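Local coordinates for glutathione S-transferase-like protein (PDB 4GLT), which binds glutathione and probably acts as a transferase of the glutathione S-transferase family, at residues R158-L163 against Q200-A205; I110-W115 against W168-S173. All blocks are in the same frame, centred on the assembly; numbering follows the deposited sequence.

In the fold
Both contacts lie in the all-helical C-terminal domain, and both are largely buried, but they tie different pieces together. Interaction 1 joins the C-terminal end of helix 142-162 to the start of helix 202-212 and is mainly polar: a carboxylate and an amide deal with backbone groups at two helix ends, with leucines packed on the inner side. Interaction 2 sets the loop before helix 176-191 against helix 106-133 and is apolar, made of sulfur, methyl groups and an indole. The two meet at Trp115, whose benzo-ring atoms CZ3 and CH2 pack against Met159, Asp162 and Leu163 of interaction 1, while Cys169 lies against its face in interaction 2. Their centres are about 14 Å apart.

Interaction 1: residues R158-L163 against Q200-A205; sequences RMDQDL and QYPNLA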
loop_
_atom_site.group_PDB
_atom_site.type_symbol
_atom_site.label_atom_id
_atom_site.label_comp_id
_atom_site.label_asym_id
_atom_site.label_seq_id
_atom_site.Cartn_x
_atom_site.Cartn_y
_atom_site.Cartn_z
ATOM N N ARG A 158 5.031 -17.226 -8.665
ATOM C CA ARG A 158 4.317 -17.623 -7.462
ATOM C C ARG A 158 2.816 -17.651 -7.709
ATOM O O ARG A 158 2.146 -18.629 -7.395
ATOM C CB ARG A 158 4.648 -16.681 -6.305
ATOM C CG ARG A 158 3.850 -16.949 -5.039
ATOM C CD ARG A 158 4.246 -18.286 -4.431
ATOM N NE ARG A 158 3.410 -18.662 -3.289
ATOM C CZ ARG A 158 3.781 -19.530 -2.349
ATOM N NH1 ARG A 158 4.976 -20.102 -2.411
ATOM N NH2 ARG A 158 2.966 -19.826 -1.346
ATOM N N MET A 159 2.277 -16.567 -8.255
ATOM C CA MET A 159 0.855 -16.543 -8.547
ATOM C C MET A 159 0.504 -17.739 -9.427
ATOM O O MET A 159 -0.436 -18.490 -9.143
ATOM C CB MET A 159 0.461 -15.221 -9.196
ATOM C CG MET A 159 0.351 -14.084 -8.193
ATOM S SD MET A 159 0.181 -12.449 -8.927
ATOM C CE MET A 159 0.083 -11.430 -7.458
ATOM N N ASP A 160 1.299 -17.942 -10.472
ATOM C CA ASP A 160 1.025 -19.002 -11.424
ATOM C C ASP A 160 1.000 -20.384 -10.778
ATOM O O ASP A 160 0.204 -21.230 -11.171
ATOM C CB ASP A 160 2.015 -18.983 -12.588
ATOM C CG ASP A 160 1.662 -20.005 -13.658
ATOM O OD1 ASP A 160 2.461 -20.937 -13.877
ATOM O OD2 ASP A 160 0.574 -19.888 -14.262
ATOM N N GLN A 161 1.871 -20.613 -9.800
ATOM C CA GLN A 161 1.868 -21.877 -9.068
ATOM C C GLN A 161 0.626 -22.004 -8.196
ATOM O O GLN A 161 0.076 -23.092 -8.029
ATOM C CB GLN A 161 3.112 -22.000 -8.194
ATOM C CG GLN A 161 4.359 -22.412 -8.945
ATOM C CD GLN A 161 5.612 -21.857 -8.302
ATOM O OE1 GLN A 161 6.687 -22.448 -8.400
ATOM N NE2 GLN A 161 5.480 -20.708 -7.635
ATOM N N ASP A 162 0.193 -20.881 -7.638
ATOM C CA ASP A 162 -0.947 -20.881 -6.740
ATOM C C ASP A 162 -2.273 -21.111 -7.452
ATOM O O ASP A 162 -3.287 -21.374 -6.809
ATOM C CB ASP A 162 -0.972 -19.590 -5.934
ATOM C CG ASP A 162 0.153 -19.532 -4.939
ATOM O OD1 ASP A 162 0.861 -20.547 -4.813
ATOM O OD2 ASP A 162 0.334 -18.490 -4.286
ATOM N N LEU A 163 -2.262 -21.033 -8.777
ATOM C CA LEU A 163 -3.493 -21.181 -9.547
ATOM C C LEU A 163 -3.539 -22.497 -10.307
ATOM O O LEU A 163 -4.363 -22.680 -11.199
ATOM C CB LEU A 163 -3.674 -20.004 -10.508
ATOM C CG LEU A 163 -3.987 -18.656 -9.863
ATOM C CD1 LEU A 163 -4.013 -17.560 -10.919
ATOM C CD2 LEU A 163 -5.301 -18.701 -9.097
ATOM N N GLN A 200 4.142 -18.376 -20.781
ATOM C CA GLN A 200 5.011 -18.844 -19.704
ATOM C C GLN A 200 4.217 -19.207 -18.449
ATOM O O GLN A 200 4.623 -20.072 -17.673
ATOM C CB GLN A 200 6.055 -17.782 -19.351
ATOM C CG GLN A 200 6.523 -16.934 -20.524
ATOM C CD GLN A 200 7.871 -16.285 -20.258
ATOM O OE1 GLN A 200 8.537 -16.605 -19.273
ATOM N NE2 GLN A 200 8.281 -15.375 -21.139
ATOM N N TYR A 201 3.089 -18.538 -18.250
ATOM C CA TYR A 201 2.269 -18.769 -17.072
ATOM C C TYR A 201 0.856 -19.115 -17.514
ATOM O O TYR A 201 -0.006 -18.237 -17.609
ATOM C CB TYR A 201 2.261 -17.528 -16.173
ATOM C CG TYR A 201 3.634 -16.935 -15.905
ATOM C CD1 TYR A 201 4.487 -17.494 -14.959
ATOM C CD2 TYR A 201 4.073 -15.809 -16.594
ATOM C CE1 TYR A 201 5.741 -16.953 -14.710
ATOM C CE2 TYR A 201 5.322 -15.262 -16.353
ATOM C CZ TYR A 201 6.154 -15.839 -15.412
ATOM O OH TYR A 201 7.396 -15.293 -15.170
ATOM N N PRO A 202 0.616 -20.405 -17.789
ATOM C CA PRO A 202 -0.651 -20.858 -18.358
ATOM C C PRO A 202 -1.845 -20.656 -17.432
ATOM O O PRO A 202 -2.923 -20.290 -17.900
ATOM C CB PRO A 202 -0.411 -22.352 -18.630
ATOM C CG PRO A 202 0.747 -22.732 -17.770
ATOM C CD PRO A 202 1.593 -21.497 -17.657
ATOM N N ASN A 203 -1.663 -20.889 -16.134
ATOM C CA ASN A 203 -2.737 -20.642 -15.175
ATOM C C ASN A 203 -3.136 -19.161 -15.152
ATOM O O ASN A 203 -4.308 -18.828 -15.089
ATOM C CB ASN A 203 -2.338 -21.101 -13.771
ATOM C CG ASN A 203 -1.959 -22.565 -13.721
ATOM O OD1 ASN A 203 -2.767 -23.443 -14.040
ATOM N ND2 ASN A 203 -0.729 -22.842 -13.300
ATOM N N LEU A 204 -2.148 -18.279 -15.202
ATOM C CA LEU A 204 -2.418 -16.847 -15.163
ATOM C C LEU A 204 -3.143 -16.387 -16.425
ATOM O O LEU A 204 -4.111 -15.636 -16.351
ATOM C CB LEU A 204 -1.127 -16.048 -14.965
ATOM C CG LEU A 204 -0.532 -15.930 -13.554
ATOM C CD1 LEU A 204 0.574 -14.877 -13.516
ATOM C CD2 LEU A 204 -1.608 -15.591 -12.532
ATOM N N ALA A 205 -2.673 -16.845 -17.580
ATOM C CA ALA A 205 -3.320 -16.523 -18.848
ATOM C C ALA A 205 -4.772 -17.014 -18.858
ATOM O O ALA A 205 -5.665 -16.313 -19.335
ATOM C CB ALA A 205 -2.540 -17.118 -20.009
#
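Asp160 OD2 is gripped at the start of helix 202-212, where the backbone N of Leu204 donates to it at 3.3 Å, nearly in line with the C-O bond, and Asn203 ND2 adds a weak bond. The same ND2 also reaches Asp160 O at 2.8 Å, again weakly because the angle at the hydrogen is only 128°, and so helps to satisfy a carbonyl near the end of helix 142-162. Asp160 swings its carboxylate over to Tyr201 because chi1 is -175°, which puts CG opposite the backbone N; Tyr201 CB is 3.5 Å from OD2, and the carboxylate and ring planes stand 70° apart. Replacing Asp160 with an alanine would probably leave the Leu204 amide without this acceptor and the Asn203 amide with one bond fewer, held by Asp160 O and Arg206. Deeper in, Leu163 CD1 meets Leu204 CD2 at 3.5 Å, the side chains crossing at about a right angle, and Met159 CB touches Leu204 CD2. Arg206 binds both Leu163 O and, weakly, Asn203 OD1, bringing a donor to two facing acceptors. A carboxylate from helix 142-162 thus meets a first-turn amide of helix 202-212, just past the N-cap residue Tyr201, probably gains from its dipole, and links two helices of the GST C-terminal domain.

Interaction 2: residues I110-W115 against W168-S173; sequences IAVRRW and WCVNES
The loop that leads from helix 142-162 to helix 176-191 in the GST C-terminal domain presses Cys169 and Val170 onto helix 106-133, with a Cys sulfur-aromatic contact on Trp115 as its main feature. Over one face of the indole, Cys169 CB stands 3.6 Å from the centroid of the five-membered ring, a CH-pi contact 16° off the normal, while SG sits 3.5 Å from the centroid of the six-membered ring. With SG anti to its own carbonyl carbon (chi1 -66°), the short side chain runs parallel to the ring plane, above it, and so serves both rings; cysteine suits the place, being slim and polarisable. Val170 uses its CG2 methyl as a wedge: it is 3.5 Å from Trp115 CD1 and 4.0 Å from both Ala111 CB and Val112 CG2. The small Ala111 lets the loop come close, and the branched Val112 crosses Val170 at about a right angle. Val170 also opens a type I' turn, closed by Ser173 N to Val170 O at 2.9 Å. Asp178 of helix 176-191 accepts from the Cys169 amide, and Ala177 touches both Cys169 and Trp115; the loop thus touches helices 106-133, 176-191 and, through His207, 202-212.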
loop_
_atom_site.group_PDB
_atom_site.type_symbol
_atom_site.label_atom_id
_atom_site.label_comp_id
_atom_site.label_asym_id
_atom_site.label_seq_id
_atom_site.Cartn_x
_atom_site.Cartn_y
_atom_site.Cartn_z
ATOM N N ILE A 110 -7.839 -12.508 4.968
ATOM C CA ILE A 110 -6.401 -12.310 4.978
ATOM C C ILE A 110 -5.812 -12.933 3.708
ATOM O O ILE A 110 -4.913 -12.374 3.080
ATOM C CB ILE A 110 -5.760 -12.930 6.231
ATOM C CG1 ILE A 110 -6.274 -12.222 7.487
ATOM C CG2 ILE A 110 -4.245 -12.841 6.146
ATOM C CD1 ILE A 110 -5.804 -10.789 7.629
ATOM N N ALA A 111 -6.332 -14.100 3.340
ATOM C CA ALA A 111 -5.946 -14.723 2.089
ATOM C C ALA A 111 -6.171 -13.760 0.925
ATOM O O ALA A 111 -5.325 -13.652 0.035
ATOM C CB ALA A 111 -6.708 -16.022 1.880
ATOM N N VAL A 112 -7.295 -13.047 0.939
ATOM C CA VAL A 112 -7.616 -12.119 -0.143
ATOM C C VAL A 112 -6.687 -10.928 -0.149
ATOM O O VAL A 112 -6.186 -10.526 -1.199
ATOM C CB VAL A 112 -9.073 -11.612 -0.072
ATOM C CG1 VAL A 112 -9.244 -10.329 -0.875
ATOM C CG2 VAL A 112 -10.026 -12.673 -0.581
ATOM N N ARG A 113 -6.442 -10.358 1.022
ATOM C CA ARG A 113 -5.584 -9.177 1.076
ATOM C C ARG A 113 -4.104 -9.515 0.802
ATOM O O ARG A 113 -3.345 -8.662 0.345
ATOM C CB ARG A 113 -5.775 -8.453 2.411
ATOM C CG ARG A 113 -7.233 -8.419 2.848
ATOM C CD ARG A 113 -7.849 -7.025 2.785
ATOM N NE ARG A 113 -7.367 -6.198 1.679
ATOM C CZ ARG A 113 -7.714 -4.919 1.508
ATOM N NH1 ARG A 113 -8.538 -4.329 2.360
ATOM N NH2 ARG A 113 -7.246 -4.227 0.485
ATOM N N ARG A 114 -3.706 -10.762 1.053
ATOM C CA ARG A 114 -2.337 -11.199 0.762
ATOM C C ARG A 114 -2.090 -11.284 -0.746
ATOM O O ARG A 114 -1.138 -10.666 -1.279
ATOM C CB ARG A 114 -2.035 -12.526 1.456
ATOM C CG ARG A 114 -0.554 -12.815 1.637
ATOM C CD ARG A 114 -0.142 -14.060 0.874
ATOM N NE ARG A 114 0.205 -13.779 -0.510
ATOM C CZ ARG A 114 -0.251 -14.465 -1.550
ATOM N NH1 ARG A 114 -1.087 -15.476 -1.375
ATOM N NH2 ARG A 114 0.132 -14.127 -2.770
ATOM N N TRP A 115 -2.965 -12.014 -1.437
ATOM C CA TRP A 115 -2.969 -12.008 -2.903
ATOM C C TRP A 115 -2.847 -10.579 -3.431
ATOM O O TRP A 115 -1.955 -10.278 -4.240
ATOM C CB TRP A 115 -4.255 -12.605 -3.457
ATOM C CG TRP A 115 -4.239 -14.086 -3.668
ATOM C CD1 TRP A 115 -4.722 -15.027 -2.819
ATOM C CD2 TRP A 115 -3.741 -14.795 -4.815
ATOM N NE1 TRP A 115 -4.554 -16.289 -3.356
ATOM C CE2 TRP A 115 -3.964 -16.173 -4.585
ATOM C CE3 TRP A 115 -3.147 -14.401 -6.017
ATOM C CZ2 TRP A 115 -3.602 -17.155 -5.506
ATOM C CZ3 TRP A 115 -2.782 -15.377 -6.926
ATOM C CH2 TRP A 115 -3.010 -16.736 -6.668
ATOM N N TRP A 168 -10.385 -19.621 -9.156
ATOM C CA TRP A 168 -10.173 -18.237 -8.734
ATOM C C TRP A 168 -9.152 -18.261 -7.614
ATOM O O TRP A 168 -8.815 -19.329 -7.124
ATOM C CB TRP A 168 -11.456 -17.577 -8.226
ATOM C CG TRP A 168 -12.520 -17.325 -9.251
ATOM C CD1 TRP A 168 -13.753 -17.887 -9.291
ATOM C CD2 TRP A 168 -12.457 -16.426 -10.359
ATOM N NE1 TRP A 168 -14.460 -17.408 -10.353
ATOM C CE2 TRP A 168 -13.685 -16.510 -11.030
ATOM C CE3 TRP A 168 -11.481 -15.565 -10.854
ATOM C CZ2 TRP A 168 -13.963 -15.766 -12.164
ATOM C CZ3 TRP A 168 -11.759 -14.831 -11.977
ATOM C CH2 TRP A 168 -12.989 -14.935 -12.622
ATOM N N CYS A 169 -8.626 -17.102 -7.233
ATOM C CA CYS A 169 -7.545 -17.055 -6.253
ATOM C C CYS A 169 -7.885 -17.615 -4.877
ATOM O O CYS A 169 -7.117 -18.383 -4.326
ATOM C CB CYS A 169 -7.076 -15.614 -6.063
ATOM S SG CYS A 169 -6.292 -14.874 -7.494
ATOM N N VAL A 170 -9.038 -17.263 -4.329
ATOM C CA VAL A 170 -9.364 -17.710 -2.985
ATOM C C VAL A 170 -10.718 -18.398 -2.924
ATOM O O VAL A 170 -11.683 -17.971 -3.550
ATOM C CB VAL A 170 -9.381 -16.534 -1.985
ATOM C CG1 VAL A 170 -9.811 -17.015 -0.602
ATOM C CG2 VAL A 170 -8.023 -15.846 -1.931
ATOM N N ASN A 171 -10.769 -19.483 -2.167
ATOM C CA ASN A 171 -12.026 -20.104 -1.783
ATOM C C ASN A 171 -12.964 -20.477 -2.919
ATOM O O ASN A 171 -14.069 -20.971 -2.684
ATOM C CB ASN A 171 -12.737 -19.251 -0.730
ATOM C CG ASN A 171 -12.373 -19.678 0.677
ATOM O OD1 ASN A 171 -12.414 -18.884 1.619
ATOM N ND2 ASN A 171 -11.997 -20.951 0.822
ATOM N N GLU A 172 -12.448 -20.294 -4.125
ATOM C CA GLU A 172 -13.163 -20.514 -5.360
ATOM C C GLU A 172 -14.250 -19.497 -5.678
ATOM O O GLU A 172 -15.228 -19.833 -6.326
ATOM C CB GLU A 172 -13.736 -21.921 -5.394
ATOM C CG GLU A 172 -13.375 -22.666 -6.660
ATOM C CD GLU A 172 -11.955 -23.173 -6.632
ATOM O OE1 GLU A 172 -11.491 -23.545 -5.542
ATOM O OE2 GLU A 172 -11.301 -23.202 -7.689
ATOM N N SER A 173 -14.082 -18.256 -5.224
ATOM C CA SER A 173 -15.048 -17.206 -5.544
ATOM C C SER A 173 -14.416 -15.876 -5.852
ATOM O O SER A 173 -13.473 -15.439 -5.185
ATOM C CB SER A 173 -16.139 -17.051 -4.468
ATOM O OG SER A 173 -15.605 -17.183 -3.166
#